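Nickel-dependent hydrogenase large subunit (Allochromatium vinosum, PDB 3MYR) forms the nickel-iron subunit of a heterodimeric membrane-bound hydrogenase that oxidises H2, probably including H2 produced by nitrogenase. Local coordinates at residues E276-F281 with A523-A528; T321-E326 with R380-S385; L376-W381 with A514-G519. All blocks are in the same frame, centred on the assembly; numbering follows the deposited sequence.

Contact 1 of 3, residues E276-F281 with A523-A528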
# COMPACT_ATOMS: atom_id res chain seq x y z
N GLU B 276 5.54 1.52 22.92
CA GLU B 276 4.06 1.68 22.97
C GLU B 276 3.70 2.69 24.07
O GLU B 276 3.64 2.34 25.25
CB GLU B 276 3.34 0.33 23.17
CG GLU B 276 1.83 0.36 22.76
CD GLU B 276 0.95 1.20 23.76
OE1 GLU B 276 0.53 2.34 23.42
OE2 GLU B 276 0.69 0.73 24.88
N GLY B 277 3.45 3.94 23.69
CA GLY B 277 3.33 4.98 24.73
C GLY B 277 1.95 5.56 24.93
O GLY B 277 1.83 6.60 25.58
N LEU B 278 0.92 4.90 24.40
CA LEU B 278 -0.46 5.45 24.46
C LEU B 278 -1.36 4.62 25.36
O LEU B 278 -2.12 5.20 26.20
CB LEU B 278 -1.10 5.54 23.07
CG LEU B 278 -0.49 6.42 21.98
CD1 LEU B 278 -1.40 6.45 20.66
CD2 LEU B 278 -0.35 7.83 22.54
N GLY B 279 -1.35 3.30 25.17
CA GLY B 279 -2.24 2.45 25.93
C GLY B 279 -3.72 2.42 25.45
O GLY B 279 -4.53 1.74 26.08
N ASN B 280 -4.06 3.13 24.37
CA ASN B 280 -5.45 3.19 23.85
C ASN B 280 -5.46 2.63 22.43
O ASN B 280 -4.55 2.93 21.68
CB ASN B 280 -5.91 4.64 23.78
CG ASN B 280 -5.71 5.37 25.11
OD1 ASN B 280 -5.91 4.79 26.19
ND2 ASN B 280 -5.35 6.63 25.04
N PHE B 281 -6.48 1.83 22.08
CA PHE B 281 -6.51 1.13 20.79
C PHE B 281 -7.90 1.24 20.20
O PHE B 281 -8.86 1.18 20.92
CB PHE B 281 -6.12 -0.34 20.97
CG PHE B 281 -4.76 -0.48 21.52
CD1 PHE B 281 -4.56 -0.37 22.90
CD2 PHE B 281 -3.65 -0.61 20.66
CE1 PHE B 281 -3.23 -0.42 23.47
CE2 PHE B 281 -2.34 -0.68 21.19
CZ PHE B 281 -2.14 -0.51 22.59
N ALA B 523 0.86 13.70 22.00
CA ALA B 523 1.61 13.09 20.89
C ALA B 523 0.78 12.00 20.22
O ALA B 523 -0.06 11.35 20.90
CB ALA B 523 2.98 12.49 21.43
N GLY B 524 1.07 11.71 18.94
CA GLY B 524 0.51 10.55 18.29
C GLY B 524 1.27 9.25 18.58
O GLY B 524 2.34 9.28 19.19
N ALA B 525 0.74 8.11 18.08
CA ALA B 525 1.32 6.78 18.39
C ALA B 525 2.83 6.67 18.09
O ALA B 525 3.59 6.25 18.95
CB ALA B 525 0.56 5.68 17.75
N TYR B 526 3.27 7.11 16.91
CA TYR B 526 4.71 6.93 16.57
C TYR B 526 5.52 7.73 17.57
O TYR B 526 6.54 7.31 18.06
CB TYR B 526 5.04 7.52 15.19
CG TYR B 526 4.52 6.77 13.98
CD1 TYR B 526 3.58 5.72 14.10
CD2 TYR B 526 4.94 7.12 12.71
CE1 TYR B 526 3.11 5.03 12.97
CE2 TYR B 526 4.48 6.42 11.56
CZ TYR B 526 3.53 5.42 11.70
OH TYR B 526 2.96 4.85 10.56
N GLU B 527 5.09 8.96 17.80
CA GLU B 527 5.82 9.88 18.65
C GLU B 527 5.86 9.36 20.10
O GLU B 527 6.93 9.35 20.75
CB GLU B 527 5.20 11.30 18.54
CG GLU B 527 5.26 11.95 17.11
CD GLU B 527 4.40 13.24 17.04
OE1 GLU B 527 4.70 14.18 16.26
OE2 GLU B 527 3.41 13.33 17.81
N ALA B 528 4.73 8.87 20.60
CA ALA B 528 4.70 8.40 21.99
C ALA B 528 5.50 7.09 22.05
O ALA B 528 6.15 6.81 23.08
CB ALA B 528 3.26 8.17 22.48
O HOH W 1 2.83 4.46 20.99
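The first turn of helix 525-531, with Gly524 at its N-cap, is met here by the loop that leads from helix 236-265 into strand 281-288, and Leu278 is the side chain that joins the two. Its two methyl groups straddle the turn: CD1 of Leu278 lies 3.6 Å from CB of Ala525, while CD2 of Leu278 sits at the same 3.6 Å from CB of Ala528, three residues further along the helix. With CG anti to the carbonyl carbon (chi1 -62°), the fork of Leu278 is carried onto the helix surface. CD2 of Leu278 also rests against Ser385, outside the two segments.

No direct hydrogen bond crosses. Instead a single water ties the backbones, accepting from Gly277 N and donating to Ala525 O, each at 2.8 Å. Gly277 runs so close to the helix that a side chain there would collide with the carbonyl oxygen of Ala528.

Each segment is also braced internally by a glutamate. On the helix side, Gly524 N donates to OE2 of Glu527, which reaches back over the first turn and also forms a salt bridge with Arg517. In the loop, the buried carboxylate of Glu276 curls back to its own backbone, and its OE2 is paired with Arg308. OE1 of Glu276 takes two amide hydrogens: one from Leu278 N, arriving from above the carboxylate plane, and one from Gly279 N on the syn lone pair, 2.7 Å away and nearly straight at 172°.

Contact 2 of 3, residues T321-E326 with R380-S385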
# COMPACT_ATOMS: atom_id res chain seq x y z
N THR B 321 -20.51 13.49 16.36
CA THR B 321 -19.63 14.54 15.86
C THR B 321 -18.63 14.95 16.94
O THR B 321 -17.59 15.54 16.64
CB THR B 321 -20.38 15.79 15.38
OG1 THR B 321 -21.05 16.33 16.49
CG2 THR B 321 -21.49 15.45 14.36
N GLY B 322 -18.88 14.56 18.18
CA GLY B 322 -17.90 14.77 19.25
C GLY B 322 -16.99 13.58 19.49
O GLY B 322 -16.22 13.54 20.46
N GLU B 323 -17.08 12.56 18.65
CA GLU B 323 -16.29 11.40 18.99
C GLU B 323 -14.97 11.29 18.16
O GLU B 323 -13.86 11.58 18.68
CB GLU B 323 -17.19 10.16 19.01
CG GLU B 323 -16.46 8.82 18.92
CD GLU B 323 -17.35 7.63 19.35
OE1 GLU B 323 -16.97 6.49 19.08
OE2 GLU B 323 -18.42 7.86 19.97
N ILE B 324 -15.09 10.97 16.88
CA ILE B 324 -13.92 11.00 15.97
C ILE B 324 -13.79 12.41 15.40
O ILE B 324 -14.72 12.89 14.72
CB ILE B 324 -14.06 10.05 14.81
CG1 ILE B 324 -14.00 8.60 15.35
CG2 ILE B 324 -12.92 10.27 13.77
CD1 ILE B 324 -14.46 7.56 14.39
N GLN B 325 -12.65 13.04 15.65
CA GLN B 325 -12.41 14.36 15.09
C GLN B 325 -11.00 14.46 14.63
O GLN B 325 -10.14 13.85 15.25
CB GLN B 325 -12.59 15.47 16.16
CG GLN B 325 -13.92 15.45 16.89
CD GLN B 325 -13.96 16.46 18.04
OE1 GLN B 325 -14.66 17.41 17.94
NE2 GLN B 325 -13.22 16.21 19.15
N GLU B 326 -10.74 15.32 13.64
CA GLU B 326 -9.36 15.53 13.24
C GLU B 326 -8.96 16.96 13.56
O GLU B 326 -9.73 17.92 13.23
CB GLU B 326 -9.19 15.30 11.74
CG GLU B 326 -9.42 13.84 11.32
CD GLU B 326 -9.25 13.62 9.82
OE1 GLU B 326 -8.22 12.98 9.46
OE2 GLU B 326 -10.12 14.08 9.02
N ARG B 380 -8.27 12.12 16.66
CA ARG B 380 -8.38 11.79 18.09
C ARG B 380 -9.74 11.10 18.29
O ARG B 380 -10.71 11.41 17.58
CB ARG B 380 -8.31 13.09 18.94
CG ARG B 380 -6.94 13.83 18.90
CD ARG B 380 -5.86 12.94 19.48
NE ARG B 380 -4.53 13.58 19.48
CZ ARG B 380 -3.58 13.39 18.55
NH1 ARG B 380 -3.82 12.67 17.46
NH2 ARG B 380 -2.39 13.97 18.68
N TRP B 381 -9.83 10.22 19.29
CA TRP B 381 -11.08 9.53 19.58
C TRP B 381 -11.52 10.06 20.93
O TRP B 381 -10.83 9.80 21.94
CB TRP B 381 -10.86 8.00 19.64
CG TRP B 381 -12.16 7.25 19.87
CD1 TRP B 381 -13.16 7.01 18.94
CD2 TRP B 381 -12.64 6.70 21.11
NE1 TRP B 381 -14.19 6.34 19.53
CE2 TRP B 381 -13.92 6.16 20.86
CE3 TRP B 381 -12.11 6.60 22.40
CZ2 TRP B 381 -14.68 5.50 21.86
CZ3 TRP B 381 -12.88 5.98 23.43
CH2 TRP B 381 -14.16 5.45 23.14
N LYS B 382 -12.62 10.83 20.97
CA LYS B 382 -13.05 11.50 22.22
C LYS B 382 -11.87 12.24 22.90
O LYS B 382 -11.65 12.11 24.12
CB LYS B 382 -13.65 10.45 23.18
CG LYS B 382 -15.00 9.86 22.68
CD LYS B 382 -15.69 8.96 23.76
CE LYS B 382 -16.92 8.31 23.14
NZ LYS B 382 -17.66 7.38 24.09
N GLY B 383 -11.07 12.95 22.12
CA GLY B 383 -9.89 13.63 22.68
C GLY B 383 -8.63 12.78 22.93
O GLY B 383 -7.61 13.34 23.21
N ARG B 384 -8.67 11.46 22.79
CA ARG B 384 -7.51 10.61 23.04
C ARG B 384 -6.77 10.27 21.77
O ARG B 384 -7.39 10.06 20.73
CB ARG B 384 -7.93 9.32 23.76
CG ARG B 384 -8.34 9.71 25.22
CD ARG B 384 -9.18 8.73 25.88
NE ARG B 384 -10.52 9.28 25.89
CZ ARG B 384 -11.29 9.40 26.97
NH1 ARG B 384 -10.86 8.98 28.15
NH2 ARG B 384 -12.49 9.93 26.83
N SER B 385 -5.46 10.25 21.88
CA SER B 385 -4.57 9.59 20.95
C SER B 385 -4.75 8.11 21.09
O SER B 385 -4.73 7.62 22.21
CB SER B 385 -3.13 9.92 21.26
OG SER B 385 -2.86 11.23 20.81
O HOH W 2 -11.87 13.52 19.45
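Glu323 reaches Lys382 and Trp381 with two separate oxygens at the end of a two-stranded antiparallel sheet, where strand 378-381 enters a type I' turn from Trp381 to Arg384. Its carbonyl O takes the amide hydrogen of Lys382 N at 2.7 Å, and its carboxylate OE1 accepts from the indole NE1 of Trp381 at 2.8 Å. The second bond is bent, 136° at the hydrogen: OE1 of Glu323 is tilted out of the indole plane, and NE1 of Trp381 in turn meets it from above the carboxylate plane; carboxylate and ring are almost perpendicular. Both side chains leave with CG anti to the backbone N (Glu323 chi1 162°, Trp381 chi1 -177°) and run side by side in the same direction. OE1 of Glu323 also accepts from Asp317 N, so two donors fix this buried oxygen.

Further along, Gln325 and Arg380 form the hydrogen-bonded pair of the sheet, with Arg380 N to Gln325 O at 2.9 Å and a longer return bond from Gln325 N to Arg380 O. A water closes the turn end, donating to Glu323 O and accepting from Gly383 N and from NE2 of Gln325.

CG of Lys382, next in the chain to Trp381, lies over one face of the indole, and CE of Lys382 comes to 3.5 Å from OE2 of Glu323. On the side of the sheet shared by Ile324 and Trp381, near Trp512, CG1 of Ile324 touches the edge of the indole at Trp381 CD1, 4.0 Å away.

Contact 3 of 3, residues L376-W381 with A514-G519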
# COMPACT_ATOMS: atom_id res chain seq x y z
N LEU B 376 0.11 15.40 7.79
CA LEU B 376 -0.95 14.57 8.43
C LEU B 376 -1.82 15.40 9.33
O LEU B 376 -1.29 16.17 10.15
CB LEU B 376 -0.40 13.36 9.25
CG LEU B 376 0.22 12.21 8.39
CD1 LEU B 376 1.61 12.66 7.78
CD2 LEU B 376 0.45 11.05 9.39
N LYS B 377 -3.15 15.28 9.18
CA LYS B 377 -4.07 15.71 10.26
C LYS B 377 -3.85 14.85 11.53
O LYS B 377 -3.22 13.77 11.45
CB LYS B 377 -5.52 15.60 9.79
CG LYS B 377 -5.87 16.56 8.64
CD LYS B 377 -7.30 16.35 8.22
CE LYS B 377 -7.62 17.29 7.05
NZ LYS B 377 -9.01 17.01 6.47
N ALA B 378 -4.35 15.33 12.68
CA ALA B 378 -4.26 14.61 13.95
C ALA B 378 -5.61 14.05 14.44
O ALA B 378 -6.38 14.80 15.04
CB ALA B 378 -3.61 15.49 15.02
N PRO B 379 -5.91 12.78 14.13
CA PRO B 379 -7.21 12.23 14.49
C PRO B 379 -7.16 11.89 15.97
O PRO B 379 -6.13 11.40 16.47
CB PRO B 379 -7.30 10.92 13.63
CG PRO B 379 -6.37 11.17 12.51
CD PRO B 379 -5.19 11.86 13.23
N ARG B 380 -8.27 12.12 16.66
CA ARG B 380 -8.38 11.79 18.09
C ARG B 380 -9.74 11.10 18.29
O ARG B 380 -10.71 11.41 17.58
CB ARG B 380 -8.31 13.09 18.94
CG ARG B 380 -6.94 13.83 18.90
CD ARG B 380 -5.86 12.94 19.48
NE ARG B 380 -4.53 13.58 19.48
CZ ARG B 380 -3.58 13.39 18.55
NH1 ARG B 380 -3.82 12.67 17.46
NH2 ARG B 380 -2.39 13.97 18.68
N TRP B 381 -9.83 10.22 19.29
CA TRP B 381 -11.08 9.53 19.58
C TRP B 381 -11.52 10.06 20.93
O TRP B 381 -10.83 9.80 21.94
CB TRP B 381 -10.86 8.00 19.64
CG TRP B 381 -12.16 7.25 19.87
CD1 TRP B 381 -13.16 7.01 18.94
CD2 TRP B 381 -12.64 6.70 21.11
NE1 TRP B 381 -14.19 6.34 19.53
CE2 TRP B 381 -13.92 6.16 20.86
CE3 TRP B 381 -12.11 6.60 22.40
CZ2 TRP B 381 -14.68 5.50 21.86
CZ3 TRP B 381 -12.88 5.98 23.43
CH2 TRP B 381 -14.16 5.45 23.14
N ALA B 514 0.54 7.92 12.80
CA ALA B 514 1.70 8.76 12.46
C ALA B 514 1.41 10.27 12.64
O ALA B 514 2.29 11.14 12.39
CB ALA B 514 2.05 8.49 11.01
N GLY B 515 0.16 10.61 12.91
CA GLY B 515 -0.27 12.01 12.88
C GLY B 515 0.40 12.76 14.03
O GLY B 515 0.88 12.15 15.00
N PRO B 516 0.45 14.09 13.95
CA PRO B 516 1.30 14.80 14.92
C PRO B 516 0.52 15.15 16.18
O PRO B 516 -0.56 14.56 16.46
CB PRO B 516 1.71 16.08 14.14
CG PRO B 516 0.40 16.41 13.38
CD PRO B 516 -0.09 15.00 12.90
N ARG B 517 1.08 16.08 16.95
CA ARG B 517 0.47 16.54 18.20
C ARG B 517 -0.80 17.32 17.95
O ARG B 517 -0.99 17.85 16.86
CB ARG B 517 1.44 17.38 18.99
CG ARG B 517 2.52 16.57 19.71
CD ARG B 517 3.81 17.42 19.98
NE ARG B 517 4.80 16.69 20.83
CZ ARG B 517 5.58 15.67 20.41
NH1 ARG B 517 5.55 15.27 19.15
NH2 ARG B 517 6.42 15.06 21.26
N ASP B 518 -1.64 17.43 19.00
CA ASP B 518 -2.89 18.18 18.98
C ASP B 518 -2.73 19.42 19.87
O ASP B 518 -1.61 19.78 20.24
CB ASP B 518 -4.09 17.31 19.45
CG ASP B 518 -3.96 16.85 20.91
OD1 ASP B 518 -3.19 17.47 21.69
OD2 ASP B 518 -4.55 15.81 21.27
N GLY B 519 -3.82 20.12 20.16
CA GLY B 519 -3.72 21.40 20.92
C GLY B 519 -3.29 21.28 22.38
O GLY B 519 -2.92 22.28 22.98
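OD2 of Asp518 is gripped by two donors, NE of Arg380 at 2.9 Å and the side-chain amide of Gln522, in a buried salt bridge that fastens strand 378-381 to the loop between helices 509-514 and 525-531. NE of Arg380 comes from above the carboxylate plane, and the guanidinium and carboxylate planes stand 54° apart; only NE bonds to the carboxylate, because NH2 is turned to carbonyl oxygens, and the bridge is one bond and not a two-pronged pair. Asp518 makes it with CG held between its backbone N and carbonyl carbon (chi1 63°), and its OD1 accepts from Arg520 N.

The rest of the guanidinium is spent on carbonyls. NH2 of Arg380 donates to Pro516 O at 2.9 Å, in the carbonyl plane on a lone pair, and also to Gln522 O. A bend at chi2 (-63°) turns the arginine back along its own strand, where NH1 reaches Pro379 O, 2.8 Å away and in the guanidinium plane. With all three nitrogens engaged, the group is fixed in rotation. A leucine in place of Arg380 would probably leave the buried carboxylate of Asp518 without its opposite charge and Pro516 O without this donor.

Beyond the charges the two segments lie close together. Gly515 passes so close to the backbone before the strand that a CB would clash with Lys377 O. Lys377 itself points away from the loop, the nearest atom of its side chain about 4 Å from the bound magnesium ion, and its NZ bonds to Gln349 O. The methyl of Ala378 sits 3.5 Å from Pro516 O. CD of Pro516 presses on the residues leading into the strand, 3.2 Å from Leu376 O. Tightest among the carbons is Leu376, whose CD2 methyl meets CB of Ala514 at 3.4 Å.

Overall arrangement
From the N terminus, the loop 276-281 comes first and waits some 240 residues for its partner, the start of helix 525-531, so contact 1 closes the longest loop. Both other contacts fall within that span. Contact 2 closes a helix-free excursion of about 50 residues between strands 324-327 and 378-381; contact 3 begins on the second strand, sharing Arg380 and Trp381, and ends at 514-519. Ser385 links contact 2 to contact 1 through Ala523 and Asn280, and the Arg517-Glu527 salt bridge links contact 3 to contact 1. Contacts 2 and 3 tie the small sheet to the chain following helix 509-514, near the magnesium site, while contact 1 ties the loop before strand 281-288 to helix 525-531.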